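Local coordinates for protein alpha-galactosidase (Lactobacillus brevis, PDB 3MI6) that probably hydrolyses terminal, non-reducing alpha-D-galactose residues from alpha-galactosides, as a member of glycosyl hydrolase family 36, at residues L211-S225 and Y254-Q266. Numbering follows the deposited sequence.
Sequences LRPGMQSISSLRMAS and YSGNFLDAIEVDQ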
loop_
_atom_site.group_PDB
_atom_site.type_symbol
_atom_site.label_atom_id
_atom_site.label_comp_id
_atom_site.label_asym_id
_atom_site.label_seq_id
_atom_site.Cartn_x
_atom_site.Cartn_y
_atom_site.Cartn_z
ATOM N N LEU D 211 9.482 -3.893 -8.831
ATOM C CA LEU D 211 10.573 -3.376 -9.636
ATOM C C LEU D 211 10.351 -1.894 -9.864
ATOM O O LEU D 211 9.222 -1.404 -9.739
ATOM C CB LEU D 211 10.618 -4.096 -10.978
ATOM C CG LEU D 211 11.572 -5.280 -11.187
ATOM C CD1 LEU D 211 12.223 -5.758 -9.897
ATOM C CD2 LEU D 211 10.839 -6.409 -11.862
ATOM N N ARG D 212 11.428 -1.180 -10.171
ATOM C CA ARG D 212 11.341 0.219 -10.587
ATOM C C ARG D 212 12.377 0.532 -11.676
ATOM O O ARG D 212 13.258 -0.273 -11.955
ATOM C CB ARG D 212 11.502 1.166 -9.387
ATOM C CG ARG D 212 12.533 0.712 -8.346
ATOM C CD ARG D 212 13.338 1.897 -7.758
ATOM N NE ARG D 212 14.719 1.488 -7.631
ATOM C CZ ARG D 212 15.669 1.895 -8.453
ATOM N NH1 ARG D 212 15.363 2.749 -9.401
ATOM N NH2 ARG D 212 16.915 1.476 -8.331
ATOM N N PRO D 213 12.272 1.702 -12.304
ATOM C CA PRO D 213 13.236 1.969 -13.370
ATOM C C PRO D 213 14.639 1.995 -12.816
ATOM O O PRO D 213 14.849 2.603 -11.798
ATOM C CB PRO D 213 12.833 3.358 -13.850
ATOM C CG PRO D 213 11.344 3.389 -13.594
ATOM C CD PRO D 213 11.197 2.706 -12.268
ATOM N N GLY D 214 15.582 1.351 -13.477
ATOM C CA GLY D 214 16.944 1.362 -13.009
ATOM C C GLY D 214 17.396 0.032 -12.430
ATOM O O GLY D 214 16.842 -1.039 -12.728
HETATM N N MSE D 215 18.413 0.102 -11.585
HETATM C CA MSE D 215 19.037 -1.094 -11.087
HETATM C C MSE D 215 18.559 -1.435 -9.694
HETATM O O MSE D 215 18.563 -0.592 -8.814
HETATM C CB MSE D 215 20.549 -0.900 -11.050
HETATM C CG MSE D 215 21.266 -2.130 -10.580
HETATM SE SE MSE D 215 21.351 -3.435 -12.021
HETATM C CE MSE D 215 22.999 -2.773 -12.847
ATOM N N GLN D 216 18.117 -2.669 -9.508
ATOM C CA GLN D 216 17.944 -3.233 -8.174
ATOM C C GLN D 216 18.659 -4.553 -8.212
ATOM O O GLN D 216 18.287 -5.472 -8.968
ATOM C CB GLN D 216 16.485 -3.469 -7.811
ATOM C CG GLN D 216 15.678 -4.075 -8.916
ATOM C CD GLN D 216 14.647 -3.114 -9.454
ATOM O OE1 GLN D 216 14.756 -2.618 -10.590
ATOM N NE2 GLN D 216 13.630 -2.826 -8.630
ATOM N N SER D 217 19.701 -4.643 -7.404
ATOM C CA SER D 217 20.505 -5.827 -7.395
ATOM C C SER D 217 20.833 -6.154 -5.951
ATOM O O SER D 217 20.638 -5.327 -5.049
ATOM C CB SER D 217 21.781 -5.557 -8.191
ATOM O OG SER D 217 22.510 -4.469 -7.631
ATOM N N ILE D 218 21.300 -7.378 -5.737
ATOM C CA ILE D 218 21.980 -7.732 -4.509
ATOM C C ILE D 218 23.253 -8.477 -4.900
ATOM O O ILE D 218 23.295 -9.130 -5.922
ATOM C CB ILE D 218 21.104 -8.623 -3.621
ATOM C CG1 ILE D 218 20.981 -10.025 -4.224
ATOM C CG2 ILE D 218 19.757 -7.990 -3.415
ATOM C CD1 ILE D 218 19.591 -10.586 -4.131
ATOM N N SER D 219 24.289 -8.378 -4.081
ATOM C CA SER D 219 25.598 -8.898 -4.463
ATOM C C SER D 219 26.482 -9.300 -3.273
ATOM O O SER D 219 26.140 -9.097 -2.102
ATOM C CB SER D 219 26.337 -7.863 -5.338
ATOM O OG SER D 219 26.506 -6.610 -4.670
ATOM N N SER D 220 27.638 -9.864 -3.586
ATOM C CA SER D 220 28.615 -10.160 -2.560
ATOM C C SER D 220 30.026 -9.810 -3.042
ATOM O O SER D 220 30.406 -10.140 -4.174
ATOM C CB SER D 220 28.515 -11.635 -2.172
ATOM O OG SER D 220 29.151 -11.879 -0.938
ATOM N N LEU D 221 30.787 -9.128 -2.184
ATOM C CA LEU D 221 32.193 -8.821 -2.434
ATOM C C LEU D 221 33.063 -9.488 -1.418
ATOM O O LEU D 221 34.190 -9.059 -1.205
ATOM C CB LEU D 221 32.437 -7.336 -2.302
ATOM C CG LEU D 221 31.733 -6.591 -3.410
ATOM C CD1 LEU D 221 31.665 -5.092 -3.108
ATOM C CD2 LEU D 221 32.469 -6.917 -4.700
ATOM N N ARG D 222 32.563 -10.535 -0.779
ATOM C CA ARG D 222 33.273 -11.091 0.366
ATOM C C ARG D 222 33.875 -12.483 0.156
ATOM O O ARG D 222 34.156 -13.183 1.130
ATOM C CB ARG D 222 32.355 -11.101 1.583
ATOM C CG ARG D 222 31.358 -9.948 1.596
ATOM C CD ARG D 222 30.142 -10.276 2.482
ATOM N NE ARG D 222 30.290 -9.746 3.834
ATOM C CZ ARG D 222 29.706 -8.630 4.253
ATOM N NH1 ARG D 222 28.923 -7.944 3.419
ATOM N NH2 ARG D 222 29.895 -8.221 5.502
HETATM N N MSE D 223 34.103 -12.862 -1.100
HETATM C CA MSE D 223 34.605 -14.207 -1.438
HETATM C C MSE D 223 33.771 -15.360 -0.839
HETATM O O MSE D 223 34.295 -16.448 -0.540
HETATM C CB MSE D 223 36.059 -14.381 -1.017
HETATM C CG MSE D 223 37.109 -13.823 -1.952
HETATM SE SE MSE D 223 38.898 -14.262 -1.206
HETATM C CE MSE D 223 39.977 -13.402 -2.572
ATOM N N ALA D 224 32.484 -15.093 -0.656
ATOM C CA ALA D 224 31.503 -16.092 -0.272
ATOM C C ALA D 224 30.171 -15.490 -0.651
ATOM O O ALA D 224 30.041 -14.261 -0.689
ATOM C CB ALA D 224 31.544 -16.347 1.208
ATOM N N SER D 225 29.195 -16.333 -0.975
ATOM C CA SER D 225 27.819 -15.868 -0.999
ATOM C C SER D 225 27.707 -15.484 0.450
ATOM O O SER D 225 28.297 -16.145 1.295
ATOM C CB SER D 225 26.889 -17.028 -1.318
ATOM O OG SER D 225 27.226 -18.160 -0.524
ATOM N N TYR D 254 27.371 -21.603 -7.150
ATOM C CA TYR D 254 28.613 -20.878 -6.926
ATOM C C TYR D 254 28.635 -20.467 -5.465
ATOM O O TYR D 254 27.594 -20.392 -4.837
ATOM C CB TYR D 254 28.662 -19.644 -7.825
ATOM C CG TYR D 254 30.032 -19.023 -7.918
ATOM C CD1 TYR D 254 31.123 -19.775 -8.338
ATOM C CD2 TYR D 254 30.236 -17.682 -7.584
ATOM C CE1 TYR D 254 32.377 -19.213 -8.416
ATOM C CE2 TYR D 254 31.484 -17.107 -7.653
ATOM C CZ TYR D 254 32.554 -17.876 -8.074
ATOM O OH TYR D 254 33.809 -17.320 -8.138
ATOM N N SER D 255 29.802 -20.218 -4.898
ATOM C CA SER D 255 29.878 -19.982 -3.461
ATOM C C SER D 255 30.730 -18.777 -3.140
ATOM O O SER D 255 31.036 -18.528 -1.978
ATOM C CB SER D 255 30.464 -21.203 -2.741
ATOM O OG SER D 255 29.933 -22.402 -3.264
ATOM N N GLY D 256 31.131 -18.050 -4.175
ATOM C CA GLY D 256 31.991 -16.896 -4.018
ATOM C C GLY D 256 31.219 -15.642 -4.339
ATOM O O GLY D 256 30.009 -15.585 -4.106
ATOM N N ASN D 257 31.906 -14.636 -4.877
ATOM C CA ASN D 257 31.262 -13.368 -5.175
ATOM C C ASN D 257 30.174 -13.504 -6.216
ATOM O O ASN D 257 30.421 -13.999 -7.304
ATOM C CB ASN D 257 32.293 -12.374 -5.651
ATOM C CG ASN D 257 33.220 -11.961 -4.556
ATOM O OD1 ASN D 257 32.960 -12.228 -3.393
ATOM N ND2 ASN D 257 34.306 -11.292 -4.913
ATOM N N PHE D 258 28.959 -13.075 -5.894
ATOM C CA PHE D 258 27.898 -13.139 -6.892
ATOM C C PHE D 258 27.199 -11.805 -7.140
ATOM O O PHE D 258 27.293 -10.878 -6.333
ATOM C CB PHE D 258 26.875 -14.205 -6.517
ATOM C CG PHE D 258 25.933 -13.781 -5.443
ATOM C CD1 PHE D 258 26.246 -13.980 -4.112
ATOM C CD2 PHE D 258 24.732 -13.187 -5.755
ATOM C CE1 PHE D 258 25.374 -13.605 -3.110
ATOM C CE2 PHE D 258 23.862 -12.813 -4.757
ATOM C CZ PHE D 258 24.189 -13.025 -3.427
ATOM N N LEU D 259 26.500 -11.726 -8.271
ATOM C CA LEU D 259 25.581 -10.619 -8.570
ATOM C C LEU D 259 24.202 -11.120 -9.047
ATOM O O LEU D 259 24.102 -11.981 -9.897
ATOM C CB LEU D 259 26.192 -9.668 -9.608
ATOM C CG LEU D 259 25.257 -8.637 -10.235
ATOM C CD1 LEU D 259 25.057 -7.487 -9.292
ATOM C CD2 LEU D 259 25.827 -8.137 -11.544
ATOM N N ASP D 260 23.151 -10.577 -8.457
ATOM C CA ASP D 260 21.778 -10.803 -8.892
ATOM C C ASP D 260 21.232 -9.446 -9.229
ATOM O O ASP D 260 21.012 -8.632 -8.342
ATOM C CB ASP D 260 20.942 -11.379 -7.761
ATOM C CG ASP D 260 21.069 -12.873 -7.645
ATOM O OD1 ASP D 260 21.874 -13.491 -8.380
ATOM O OD2 ASP D 260 20.346 -13.441 -6.806
ATOM N N ALA D 261 21.023 -9.185 -10.506
ATOM C CA ALA D 261 20.732 -7.828 -10.917
ATOM C C ALA D 261 19.546 -7.783 -11.839
ATOM O O ALA D 261 19.425 -8.580 -12.769
ATOM C CB ALA D 261 21.948 -7.182 -11.557
ATOM N N ILE D 262 18.658 -6.841 -11.566
ATOM C CA ILE D 262 17.470 -6.658 -12.369
ATOM C C ILE D 262 17.341 -5.207 -12.753
ATOM O O ILE D 262 17.248 -4.333 -11.889
ATOM C CB ILE D 262 16.246 -7.009 -11.595
ATOM C CG1 ILE D 262 16.345 -8.435 -11.148
ATOM C CG2 ILE D 262 15.044 -6.881 -12.464
ATOM C CD1 ILE D 262 15.047 -9.151 -11.372
ATOM N N GLU D 263 17.316 -4.963 -14.055
ATOM C CA GLU D 263 17.269 -3.612 -14.583
ATOM C C GLU D 263 15.998 -3.455 -15.390
ATOM O O GLU D 263 15.665 -4.296 -16.220
ATOM C CB GLU D 263 18.503 -3.338 -15.452
ATOM C CG GLU D 263 18.684 -1.885 -15.861
ATOM C CD GLU D 263 19.909 -1.696 -16.749
ATOM O OE1 GLU D 263 20.394 -2.730 -17.280
ATOM O OE2 GLU D 263 20.380 -0.531 -16.910
ATOM N N VAL D 264 15.285 -2.378 -15.114
ATOM C CA VAL D 264 14.075 -2.022 -15.837
ATOM C C VAL D 264 14.457 -0.841 -16.704
ATOM O O VAL D 264 14.848 0.202 -16.192
ATOM C CB VAL D 264 12.948 -1.628 -14.863
ATOM C CG1 VAL D 264 11.701 -1.228 -15.612
ATOM C CG2 VAL D 264 12.659 -2.791 -13.890
ATOM N N ASP D 265 14.359 -1.011 -18.016
ATOM C CA ASP D 265 14.849 0.006 -18.935
ATOM C C ASP D 265 13.778 1.022 -19.278
ATOM O O ASP D 265 12.666 0.988 -18.742
ATOM C CB ASP D 265 15.390 -0.623 -20.222
ATOM C CG ASP D 265 14.285 -1.144 -21.131
ATOM O OD1 ASP D 265 13.216 -1.498 -20.608
ATOM O OD2 ASP D 265 14.481 -1.219 -22.366
ATOM N N GLN D 266 14.129 1.918 -20.193
ATOM C CA GLN D 266 13.250 3.007 -20.604
ATOM C C GLN D 266 11.899 2.540 -21.136
ATOM O O GLN D 266 10.935 3.279 -21.066
ATOM C CB GLN D 266 13.950 3.843 -21.665
ATOM C CG GLN D 266 14.556 2.978 -22.759
ATOM C CD GLN D 266 15.297 3.777 -23.802
ATOM O OE1 GLN D 266 14.941 4.924 -24.104
ATOM N NE2 GLN D 266 16.342 3.172 -24.365
HETATM O O HOH W 1 36.092 -10.065 -3.105
#
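Gly214 and Val264 open an antiparallel ladder of strands 214-219 and 258-264, whose axes approach to 4.7 Å with N-to-C directions 166° apart; reciprocal N-H...O=C bonds join Gly214-Val264, Gln216-Ile262 and Ile218-Asp260, and Ser220 N adds one to Phe258 O. On the face bearing Ile262 and Val264, Leu211 points toward the partner strand: its CB meets Val264 CG2 at 3.8 Å and its CD1 touches Ile262 CG2 (4.0 Å), Leu211 and Ile262 crossing at about a right angle. On the other face the chain of selenomethionine Met215 bends at chi2 and chi3, bringing SE to Ala261 CB (3.8 Å). The pair belongs to the antiparallel beta architecture of the family 36 N-terminal domain; Met215 and Ser217 also pair with a strand of a second subunit, continuing the sheet. At the ladder's end, Phe258 CG sits between backbone N and carbonyl carbon (chi1 77°), which lays the ring with Ser219 CA over one face and Ser225 CA at its edge. Asn257 OD1 accepts the N-H of Met223 at 2.6 Å, bent to 135° at the hydrogen, while ND2 donates to a water that donates to Leu221 O. With an alanine here both links go, and Met223 N would probably lack this acceptor.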